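Local coordinates for protein abietadiene synthase, chloroplastic (Abies grandis, PDB 3S9V) that belongs to the plant terpene synthases, as a largely helical chloroplast protein that carries a terpene synthase N-terminal domain and a metal-binding domain, at residues Phe533-Ile536 and Leu537-Tyr541; His544-Leu547 and Asp548-Lys551; Phe553-Ser556 and Val557-Asp561; Cys575-Gly578 and Phe579-Phe583. All blocks are in the same frame, centred on the assembly; numbering follows the deposited sequence.

Interaction 1 of 4, residues Phe533-Ile536 and Leu537-Tyr541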
loop_
_atom_site.group_PDB
_atom_site.type_symbol
_atom_site.label_atom_id
_atom_site.label_comp_id
_atom_site.label_asym_id
_atom_site.label_seq_id
_atom_site.Cartn_x
_atom_site.Cartn_y
_atom_site.Cartn_z
ATOM N N PHE A 533 -8.494 31.936 -4.427
ATOM C CA PHE A 533 -9.622 32.848 -4.444
ATOM C C PHE A 533 -10.733 32.443 -3.486
ATOM O O PHE A 533 -11.452 33.302 -2.989
ATOM C CB PHE A 533 -10.174 33.022 -5.857
ATOM C CG PHE A 533 -9.656 34.253 -6.540
ATOM C CD1 PHE A 533 -8.673 34.168 -7.519
ATOM C CD2 PHE A 533 -10.104 35.512 -6.150
ATOM C CE1 PHE A 533 -8.141 35.313 -8.096
ATOM C CE2 PHE A 533 -9.577 36.668 -6.722
ATOM C CZ PHE A 533 -8.593 36.565 -7.697
ATOM N N THR A 534 -10.883 31.148 -3.216
ATOM C CA THR A 534 -11.919 30.737 -2.272
ATOM C C THR A 534 -11.475 31.162 -0.870
ATOM O O THR A 534 -12.305 31.427 -0.007
ATOM C CB THR A 534 -12.182 29.206 -2.302
ATOM O OG1 THR A 534 -10.990 28.489 -1.956
ATOM C CG2 THR A 534 -12.628 28.781 -3.679
ATOM N N VAL A 535 -10.163 31.244 -0.656
ATOM C CA VAL A 535 -9.626 31.659 0.640
ATOM C C VAL A 535 -9.804 33.161 0.821
ATOM O O VAL A 535 -10.252 33.617 1.874
ATOM C CB VAL A 535 -8.123 31.317 0.769
ATOM C CG1 VAL A 535 -7.498 32.087 1.932
ATOM C CG2 VAL A 535 -7.960 29.826 0.988
ATOM N N ILE A 536 -9.453 33.916 -0.217
ATOM C CA ILE A 536 -9.564 35.372 -0.217
ATOM C C ILE A 536 -11.014 35.826 -0.035
ATOM O O ILE A 536 -11.305 36.691 0.800
ATOM C CB ILE A 536 -9.014 35.968 -1.550
ATOM C CG1 ILE A 536 -7.494 35.781 -1.628
ATOM C CG2 ILE A 536 -9.367 37.439 -1.663
ATOM C CD1 ILE A 536 -6.907 36.198 -2.968
ATOM N N LEU A 537 -11.920 35.249 -0.820
ATOM C CA LEU A 537 -13.329 35.608 -0.736
ATOM C C LEU A 537 -13.933 35.125 0.578
ATOM O O LEU A 537 -14.843 35.753 1.124
ATOM C CB LEU A 537 -14.099 35.035 -1.930
ATOM C CG LEU A 537 -13.651 35.589 -3.289
ATOM C CD1 LEU A 537 -14.556 35.068 -4.397
ATOM C CD2 LEU A 537 -13.694 37.099 -3.259
ATOM N N ASP A 538 -13.416 34.016 1.092
ATOM C CA ASP A 538 -13.903 33.486 2.356
ATOM C C ASP A 538 -13.619 34.519 3.443
ATOM O O ASP A 538 -14.471 34.784 4.294
ATOM C CB ASP A 538 -13.190 32.180 2.702
ATOM C CG ASP A 538 -13.827 31.464 3.868
ATOM O OD1 ASP A 538 -13.233 30.484 4.363
ATOM O OD2 ASP A 538 -14.929 31.876 4.286
ATOM N N ASP A 539 -12.417 35.095 3.418
ATOM C CA ASP A 539 -12.050 36.104 4.409
ATOM C C ASP A 539 -12.865 37.378 4.176
ATOM O O ASP A 539 -13.312 38.026 5.126
ATOM C CB ASP A 539 -10.552 36.436 4.338
ATOM C CG ASP A 539 -9.663 35.260 4.730
ATOM O OD1 ASP A 539 -10.051 34.478 5.629
ATOM O OD2 ASP A 539 -8.561 35.130 4.150
ATOM N N LEU A 540 -13.059 37.728 2.908
ATOM C CA LEU A 540 -13.823 38.915 2.559
ATOM C C LEU A 540 -15.245 38.831 3.117
ATOM O O LEU A 540 -15.679 39.716 3.848
ATOM C CB LEU A 540 -13.879 39.083 1.039
ATOM C CG LEU A 540 -14.451 40.426 0.585
ATOM C CD1 LEU A 540 -13.494 41.545 1.024
ATOM C CD2 LEU A 540 -14.637 40.440 -0.925
ATOM N N TYR A 541 -15.966 37.765 2.772
ATOM C CA TYR A 541 -17.334 37.587 3.249
ATOM C C TYR A 541 -17.413 37.360 4.749
ATOM O O TYR A 541 -18.456 37.567 5.350
ATOM C CB TYR A 541 -18.022 36.419 2.534
ATOM C CG TYR A 541 -18.521 36.761 1.154
ATOM C CD1 TYR A 541 -17.633 37.098 0.131
ATOM C CD2 TYR A 541 -19.885 36.801 0.879
ATOM C CE1 TYR A 541 -18.096 37.477 -1.128
ATOM C CE2 TYR A 541 -20.358 37.179 -0.379
ATOM C CZ TYR A 541 -19.458 37.521 -1.373
ATOM O OH TYR A 541 -19.921 37.941 -2.600
#
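V535 and D539, four residues apart on helix 521-541, lie side by side and point the same way, with V535 CG1 3.9 Å from D539 OD2. The aspartate's first torsion (chi1 -66°) sets CG beside its own backbone N and so turns the carboxylate back along the helix. OD2 ends 3.2 Å from V535 O; since both atoms are acceptors, this is proximity without a bond, and it is the hydroxyl of T500 that hydrogen-bonds to OD2. T534 OG1 is hydrogen-bonded to S531 O, one turn back.

The backbone bonds all join residues four apart. L537 N reaches F533 O at 3.0 Å and 166°, and L540 N reaches I536 O at 2.9 Å; V535 O takes D539 N, while the bond from D538 N to T534 O is weak at 135°. In sequence, D538 and D539 open the aspartate-rich DDxxD signature of the class I terpene synthase fold, borne here on the last turns of the helix.

Carbon-to-carbonyl contacts make up the rest. D538 CB stands 2.9 Å from T534 O, and L537 CG rests 3.2 Å from F533 O. Beyond the two segments, the F533 ring meets F579 of helix 570-594 edge-to-face, and L537 packs on C575 of that helix and on F553 of helix 547-559.

Interaction 2 of 4, residues His544-Leu547 and Asp548-Lys551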
loop_
_atom_site.group_PDB
_atom_site.type_symbol
_atom_site.label_atom_id
_atom_site.label_comp_id
_atom_site.label_asym_id
_atom_site.label_seq_id
_atom_site.Cartn_x
_atom_site.Cartn_y
_atom_site.Cartn_z
ATOM N N HIS A 544 -16.821 40.331 8.437
ATOM C CA HIS A 544 -17.822 40.952 9.300
ATOM C C HIS A 544 -18.069 42.415 8.941
ATOM O O HIS A 544 -18.499 43.208 9.782
ATOM C CB HIS A 544 -17.395 40.827 10.767
ATOM C CG HIS A 544 -17.457 39.426 11.294
ATOM N ND1 HIS A 544 -16.788 39.027 12.431
ATOM C CD2 HIS A 544 -18.123 38.332 10.847
ATOM C CE1 HIS A 544 -17.037 37.749 12.661
ATOM N NE2 HIS A 544 -17.844 37.304 11.716
ATOM N N GLY A 545 -17.788 42.764 7.687
ATOM C CA GLY A 545 -18.004 44.121 7.224
ATOM C C GLY A 545 -19.496 44.336 7.055
ATOM O O GLY A 545 -20.276 43.941 7.922
ATOM N N SER A 546 -19.908 44.952 5.952
ATOM C CA SER A 546 -21.330 45.173 5.732
ATOM C C SER A 546 -21.849 44.219 4.666
ATOM O O SER A 546 -21.151 43.923 3.693
ATOM C CB SER A 546 -21.600 46.614 5.301
ATOM O OG SER A 546 -21.516 46.757 3.896
ATOM N N LEU A 547 -23.074 43.739 4.868
ATOM C CA LEU A 547 -23.720 42.829 3.933
ATOM C C LEU A 547 -24.066 43.566 2.643
ATOM O O LEU A 547 -24.045 42.986 1.555
ATOM C CB LEU A 547 -24.989 42.259 4.557
ATOM C CG LEU A 547 -24.770 41.318 5.742
ATOM C CD1 LEU A 547 -26.077 41.108 6.491
ATOM C CD2 LEU A 547 -24.214 39.995 5.234
ATOM N N ASP A 548 -24.383 44.848 2.772
ATOM C CA ASP A 548 -24.723 45.662 1.616
ATOM C C ASP A 548 -23.527 45.712 0.665
ATOM O O ASP A 548 -23.692 45.674 -0.555
ATOM C CB ASP A 548 -25.110 47.073 2.069
ATOM C CG ASP A 548 -26.473 47.117 2.756
ATOM O OD1 ASP A 548 -26.658 47.946 3.676
ATOM O OD2 ASP A 548 -27.364 46.332 2.363
ATOM N N ASP A 549 -22.326 45.791 1.235
ATOM C CA ASP A 549 -21.100 45.828 0.445
ATOM C C ASP A 549 -20.855 44.487 -0.256
ATOM O O ASP A 549 -20.528 44.447 -1.451
ATOM C CB ASP A 549 -19.896 46.171 1.334
ATOM C CG ASP A 549 -19.816 47.653 1.673
ATOM O OD1 ASP A 549 -20.578 48.451 1.079
ATOM O OD2 ASP A 549 -18.979 48.024 2.527
ATOM N N LEU A 550 -21.006 43.397 0.493
ATOM C CA LEU A 550 -20.811 42.058 -0.054
ATOM C C LEU A 550 -21.738 41.852 -1.243
ATOM O O LEU A 550 -21.383 41.180 -2.218
ATOM C CB LEU A 550 -21.097 40.990 1.013
ATOM C CG LEU A 550 -20.139 40.965 2.206
ATOM C CD1 LEU A 550 -20.520 39.833 3.145
ATOM C CD2 LEU A 550 -18.717 40.781 1.715
ATOM N N LYS A 551 -22.929 42.437 -1.155
ATOM C CA LYS A 551 -23.910 42.321 -2.219
ATOM C C LYS A 551 -23.405 42.911 -3.542
ATOM O O LYS A 551 -23.826 42.485 -4.621
ATOM C CB LYS A 551 -25.210 43.003 -1.813
ATOM C CG LYS A 551 -26.326 42.758 -2.799
ATOM C CD LYS A 551 -27.549 43.597 -2.504
ATOM C CE LYS A 551 -28.547 43.465 -3.641
ATOM N NZ LYS A 551 -27.914 43.786 -4.957
#
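S546 and D549 meet where the chain leaves the loop and enters helix 547-559, and the aspartate side chain can be traced outward from its backbone. CB lies 3.1 Å from S546 OG. At CG the approach tightens to 2.9 Å from the same S546 OG, because chi1 of -77° keeps the carboxylate beside the aspartate's own backbone N, the group that the serine caps. Of the two terminal oxygens, OD2 comes to 3.1 Å from S546 OG, but the angle is too poor for a hydrogen bond, and OD1 stays farther off.

The bond that counts uses the backbone: D549 N donates to S546 OG at 2.9 Å and 148°, which makes S546 the N-cap. The returning half of a capping box is absent, since S546 N is 4.7 Å from D549 OD2. S546 O also accepts from L550 N at 3.2 Å, with a weak second bond from D549 N, and K551 N donates to L547 O. On another side of the turn L547 CD2 touches L550 CD1 at 4.2 Å, and L547 packs against A617 and E618 of helix 599-621.

The serine thus satisfies an N-H that has no earlier helical carbonyl to use, and the carboxylates of D548 and D549, both in the first turn, would be expected to interact favourably with the positive end of the helix dipole.

Interaction 3 of 4, residues Phe553-Ser556 and Val557-Asp561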
loop_
_atom_site.group_PDB
_atom_site.type_symbol
_atom_site.label_atom_id
_atom_site.label_comp_id
_atom_site.label_asym_id
_atom_site.label_seq_id
_atom_site.Cartn_x
_atom_site.Cartn_y
_atom_site.Cartn_z
ATOM N N PHE A 553 -20.301 42.719 -4.553
ATOM C CA PHE A 553 -19.418 41.700 -5.109
ATOM C C PHE A 553 -20.258 40.611 -5.780
ATOM O O PHE A 553 -20.025 40.250 -6.937
ATOM C CB PHE A 553 -18.538 41.095 -4.005
ATOM C CG PHE A 553 -17.325 40.355 -4.528
ATOM C CD1 PHE A 553 -17.436 39.060 -5.035
ATOM C CD2 PHE A 553 -16.067 40.966 -4.524
ATOM C CE1 PHE A 553 -16.317 38.386 -5.529
ATOM C CE2 PHE A 553 -14.941 40.299 -5.017
ATOM C CZ PHE A 553 -15.069 39.009 -5.520
ATOM N N THR A 554 -21.246 40.101 -5.054
ATOM C CA THR A 554 -22.116 39.055 -5.586
ATOM C C THR A 554 -22.794 39.516 -6.876
ATOM O O THR A 554 -22.873 38.761 -7.857
ATOM C CB THR A 554 -23.196 38.654 -4.553
ATOM O OG1 THR A 554 -22.556 38.248 -3.338
ATOM C CG2 THR A 554 -24.036 37.504 -5.068
ATOM N N GLU A 555 -23.276 40.758 -6.871
ATOM C CA GLU A 555 -23.946 41.330 -8.035
ATOM C C GLU A 555 -22.979 41.525 -9.202
ATOM O O GLU A 555 -23.347 41.341 -10.367
ATOM C CB GLU A 555 -24.578 42.677 -7.672
ATOM C CG GLU A 555 -25.211 43.409 -8.856
ATOM C CD GLU A 555 -26.551 42.825 -9.264
ATOM O OE1 GLU A 555 -26.626 41.608 -9.540
ATOM O OE2 GLU A 555 -27.537 43.590 -9.309
ATOM N N SER A 556 -21.748 41.910 -8.887
ATOM C CA SER A 556 -20.739 42.126 -9.917
ATOM C C SER A 556 -20.499 40.821 -10.659
ATOM O O SER A 556 -20.410 40.803 -11.886
ATOM C CB SER A 556 -19.420 42.610 -9.302
ATOM O OG SER A 556 -19.558 43.881 -8.687
ATOM N N VAL A 557 -20.395 39.731 -9.905
ATOM C CA VAL A 557 -20.167 38.414 -10.486
ATOM C C VAL A 557 -21.354 37.990 -11.355
ATOM O O VAL A 557 -21.175 37.360 -12.397
ATOM C CB VAL A 557 -19.935 37.358 -9.379
ATOM C CG1 VAL A 557 -19.698 35.999 -9.991
ATOM C CG2 VAL A 557 -18.748 37.758 -8.523
ATOM N N LYS A 558 -22.563 38.351 -10.936
ATOM C CA LYS A 558 -23.757 37.999 -11.692
ATOM C C LYS A 558 -23.843 38.684 -13.066
ATOM O O LYS A 558 -24.126 38.032 -14.078
ATOM C CB LYS A 558 -25.013 38.340 -10.892
ATOM C CG LYS A 558 -26.296 37.967 -11.618
ATOM C CD LYS A 558 -27.526 38.615 -11.002
ATOM C CE LYS A 558 -28.775 38.256 -11.796
ATOM N NZ LYS A 558 -29.977 38.986 -11.313
ATOM N N ARG A 559 -23.625 39.996 -13.106
ATOM C CA ARG A 559 -23.694 40.711 -14.378
ATOM C C ARG A 559 -22.350 40.640 -15.116
ATOM O O ARG A 559 -22.272 40.891 -16.317
ATOM C CB ARG A 559 -24.112 42.169 -14.145
ATOM C CG ARG A 559 -23.254 42.909 -13.153
ATOM C CD ARG A 559 -23.631 44.381 -13.050
ATOM N NE ARG A 559 -24.885 44.619 -12.339
ATOM C CZ ARG A 559 -25.298 45.825 -11.950
ATOM N NH1 ARG A 559 -24.553 46.894 -12.206
ATOM N NH2 ARG A 559 -26.446 45.967 -11.301
ATOM N N TRP A 560 -21.309 40.274 -14.376
ATOM C CA TRP A 560 -19.947 40.134 -14.891
ATOM C C TRP A 560 -19.401 41.340 -15.663
ATOM O O TRP A 560 -19.080 41.238 -16.849
ATOM C CB TRP A 560 -19.832 38.859 -15.743
ATOM C CG TRP A 560 -18.412 38.415 -15.970
ATOM C CD1 TRP A 560 -17.651 38.631 -17.082
ATOM C CD2 TRP A 560 -17.556 37.766 -15.021
ATOM N NE1 TRP A 560 -16.375 38.167 -16.884
ATOM C CE2 TRP A 560 -16.288 37.630 -15.627
ATOM C CE3 TRP A 560 -17.737 37.290 -13.716
ATOM C CZ2 TRP A 560 -15.205 37.039 -14.975
ATOM C CZ3 TRP A 560 -16.660 36.701 -13.066
ATOM C CH2 TRP A 560 -15.409 36.582 -13.699
ATOM N N ASP A 561 -19.303 42.479 -14.978
ATOM C CA ASP A 561 -18.756 43.706 -15.556
ATOM C C ASP A 561 -18.147 44.532 -14.431
ATOM O O ASP A 561 -18.041 44.056 -13.298
ATOM C CB ASP A 561 -19.831 44.524 -16.290
ATOM C CG ASP A 561 -20.948 44.996 -15.376
ATOM O OD1 ASP A 561 -20.661 45.424 -14.236
ATOM O OD2 ASP A 561 -22.119 44.956 -15.808
HETATM O O HOH W 1 -18.356 45.912 -10.881
#
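V557 meets F553 one turn back on helix 547-559: its CG2 branch lies 3.9 Å from F553 CE1, the two side chains crossing at a slant, and V557 N donates to F553 O. The F553 ring also makes an edge-to-face contact with F576 of helix 570-594.

K558 comes next. Its backbone N bonds to T554 O, and its extended chain passes E555, with CD 3.5 Å from E555 OE1. The ammonium itself makes no contact there, NZ standing 4.6 Å from OE1.

R559 has CG wedged between its backbone N and carbonyl carbon (chi1 54°), which lays CG over the helix, 3.2 Å from E555 O; a further bend at chi3 swings the guanidinium to the glutamate. NH2 forms a salt bridge with E555 OE2 at 3.3 Å, the carboxylate and guanidinium planes 40° apart. NH1 is hydrogen-bonded to S563 OG.

W560 is the first residue to leave helical backbone angles, with a positive phi of 52°. Its N donates weakly to S556 O at 2.7 Å, and its indole NE1 is tied to N584 OD1 on helix 570-594. The backbone O of D561 shares one water with S556 OG; the water donates to both, at 3.1 Å to D561 O and 3.2 Å to S556 OG, and S556 OG is also hydrogen-bonded to L552 O.

Because NH2 meets OE2 from above the carboxylate plane rather than within it, the ion pair is a single, bent bond on an exposed flank and is probably modest in strength, whereas the water bridges two oxygens near the helix end.

Interaction 4 of 4, residues Cys575-Gly578 and Phe579-Phe583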
loop_
_atom_site.group_PDB
_atom_site.type_symbol
_atom_site.label_atom_id
_atom_site.label_comp_id
_atom_site.label_asym_id
_atom_site.label_seq_id
_atom_site.Cartn_x
_atom_site.Cartn_y
_atom_site.Cartn_z
ATOM N N CYS A 575 -9.829 43.349 -4.753
ATOM C CA CYS A 575 -10.138 41.931 -4.746
ATOM C C CYS A 575 -10.928 41.535 -5.986
ATOM O O CYS A 575 -10.560 40.592 -6.680
ATOM C CB CYS A 575 -10.928 41.560 -3.488
ATOM S SG CYS A 575 -11.536 39.864 -3.500
ATOM N N PHE A 576 -12.005 42.259 -6.272
ATOM C CA PHE A 576 -12.829 41.944 -7.429
ATOM C C PHE A 576 -12.100 42.094 -8.768
ATOM O O PHE A 576 -12.145 41.186 -9.601
ATOM C CB PHE A 576 -14.095 42.805 -7.464
ATOM C CG PHE A 576 -15.022 42.434 -8.582
ATOM C CD1 PHE A 576 -15.728 41.238 -8.544
ATOM C CD2 PHE A 576 -15.128 43.237 -9.715
ATOM C CE1 PHE A 576 -16.518 40.837 -9.620
ATOM C CE2 PHE A 576 -15.917 42.845 -10.796
ATOM C CZ PHE A 576 -16.612 41.640 -10.750
ATOM N N VAL A 577 -11.446 43.235 -8.985
ATOM C CA VAL A 577 -10.726 43.458 -10.236
ATOM C C VAL A 577 -9.824 42.257 -10.494
ATOM O O VAL A 577 -9.797 41.722 -11.604
ATOM C CB VAL A 577 -9.878 44.761 -10.191
ATOM C CG1 VAL A 577 -9.027 44.880 -11.445
ATOM C CG2 VAL A 577 -10.798 45.976 -10.086
ATOM N N GLY A 578 -9.101 41.835 -9.459
ATOM C CA GLY A 578 -8.232 40.678 -9.581
ATOM C C GLY A 578 -9.048 39.440 -9.929
ATOM O O GLY A 578 -8.681 38.676 -10.819
ATOM N N PHE A 579 -10.163 39.251 -9.231
ATOM C CA PHE A 579 -11.048 38.113 -9.464
ATOM C C PHE A 579 -11.483 38.093 -10.929
ATOM O O PHE A 579 -11.369 37.075 -11.607
ATOM C CB PHE A 579 -12.280 38.220 -8.551
ATOM C CG PHE A 579 -13.273 37.093 -8.712
ATOM C CD1 PHE A 579 -13.055 35.860 -8.114
ATOM C CD2 PHE A 579 -14.445 37.279 -9.444
ATOM C CE1 PHE A 579 -13.987 34.829 -8.237
ATOM C CE2 PHE A 579 -15.384 36.253 -9.575
ATOM C CZ PHE A 579 -15.153 35.027 -8.970
ATOM N N TYR A 580 -11.977 39.233 -11.403
ATOM C CA TYR A 580 -12.446 39.413 -12.778
ATOM C C TYR A 580 -11.341 39.177 -13.821
ATOM O O TYR A 580 -11.555 38.493 -14.824
ATOM C CB TYR A 580 -13.026 40.830 -12.914
ATOM C CG TYR A 580 -13.488 41.268 -14.296
ATOM C CD1 TYR A 580 -12.691 42.099 -15.094
ATOM C CD2 TYR A 580 -14.754 40.928 -14.768
ATOM C CE1 TYR A 580 -13.154 42.590 -16.325
ATOM C CE2 TYR A 580 -15.224 41.409 -15.992
ATOM C CZ TYR A 580 -14.421 42.241 -16.763
ATOM O OH TYR A 580 -14.904 42.722 -17.964
ATOM N N ASN A 581 -10.161 39.739 -13.589
ATOM C CA ASN A 581 -9.067 39.555 -14.535
ATOM C C ASN A 581 -8.613 38.095 -14.580
ATOM O O ASN A 581 -8.363 37.542 -15.649
ATOM C CB ASN A 581 -7.881 40.457 -14.177
ATOM C CG ASN A 581 -8.206 41.932 -14.323
ATOM O OD1 ASN A 581 -9.066 42.310 -15.116
ATOM N ND2 ASN A 581 -7.508 42.775 -13.564
ATOM N N THR A 582 -8.510 37.473 -13.412
ATOM C CA THR A 582 -8.089 36.090 -13.342
ATOM C C THR A 582 -9.071 35.169 -14.057
ATOM O O THR A 582 -8.667 34.351 -14.881
ATOM C CB THR A 582 -7.939 35.623 -11.890
ATOM O OG1 THR A 582 -6.819 36.282 -11.290
ATOM C CG2 THR A 582 -7.730 34.125 -11.831
ATOM N N PHE A 583 -10.362 35.307 -13.781
ATOM C CA PHE A 583 -11.299 34.411 -14.427
ATOM C C PHE A 583 -11.651 34.668 -15.881
ATOM O O PHE A 583 -12.157 33.769 -16.553
ATOM C CB PHE A 583 -12.545 34.245 -13.571
ATOM C CG PHE A 583 -12.302 33.404 -12.355
ATOM C CD1 PHE A 583 -11.932 33.989 -11.146
ATOM C CD2 PHE A 583 -12.347 32.011 -12.443
ATOM C CE1 PHE A 583 -11.602 33.198 -10.041
ATOM C CE2 PHE A 583 -12.018 31.212 -11.344
ATOM C CZ PHE A 583 -11.643 31.808 -10.142
#
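F576 meets both F579 and Y580 on the close-packed flank of helix 570-594. Its CE2 edge atom is 4.1 Å from Y580 CB, which sits over one face of the F576 ring, while on the other pairing F576 CE1 lies 4.1 Å from F579 CD2, the two side chains lying obliquely to each other. With CG anti to the backbone N (chi1 -175°), the F576 ring is carried between the two, which lets one edge atom reach F579 and another Y580. F583 adds CD1 over a face of the F579 ring, 3.6 Å above its plane.

This is the aromatic interior of the all-helical terpene synthase fold: F579 and F583 each meet W606 of helix 599-621 edge-to-face. The backbone is equally tight, with Y580 N donating to F576 O at 2.7 Å and 173°. G578 O is gripped twice, by T582 N at 2.9 Å and by T582 OG1 at 3.1 Å, from opposite faces of the carbonyl plane.

V577 and N581 form the looser side, running alongside each other. V577 CG1 touches N581 ND2 at 3.4 Å, an apolar group against an amide; ND2 also nears V577 O, but at an angle too poor for a hydrogen bond, and N581 is exposed to solvent.

The four contacts come in order along the chain, interaction 1 on helix 521-541, interactions 2 and 3 at the start and end of helix 547-559, and interaction 4 on helix 570-594, all in the metal-binding domain of the terpene synthase family. Interactions 3 and 4 are nearest, with centres about 11 Å apart, followed by 1 and 4 at about 12 Å; interactions 2 and 4 lie about 18 Å apart and do not touch. Direct touches between helices join them: S556 CB lies 3.3 Å from F576 CZ between 3 and 4, and Y541 OH hydrogen-bonds to T554 OG1 at 2.8 Å between 1 and 3. Local helical contacts thus present side chains that pack three successive helices together, with interaction 2 at the surface.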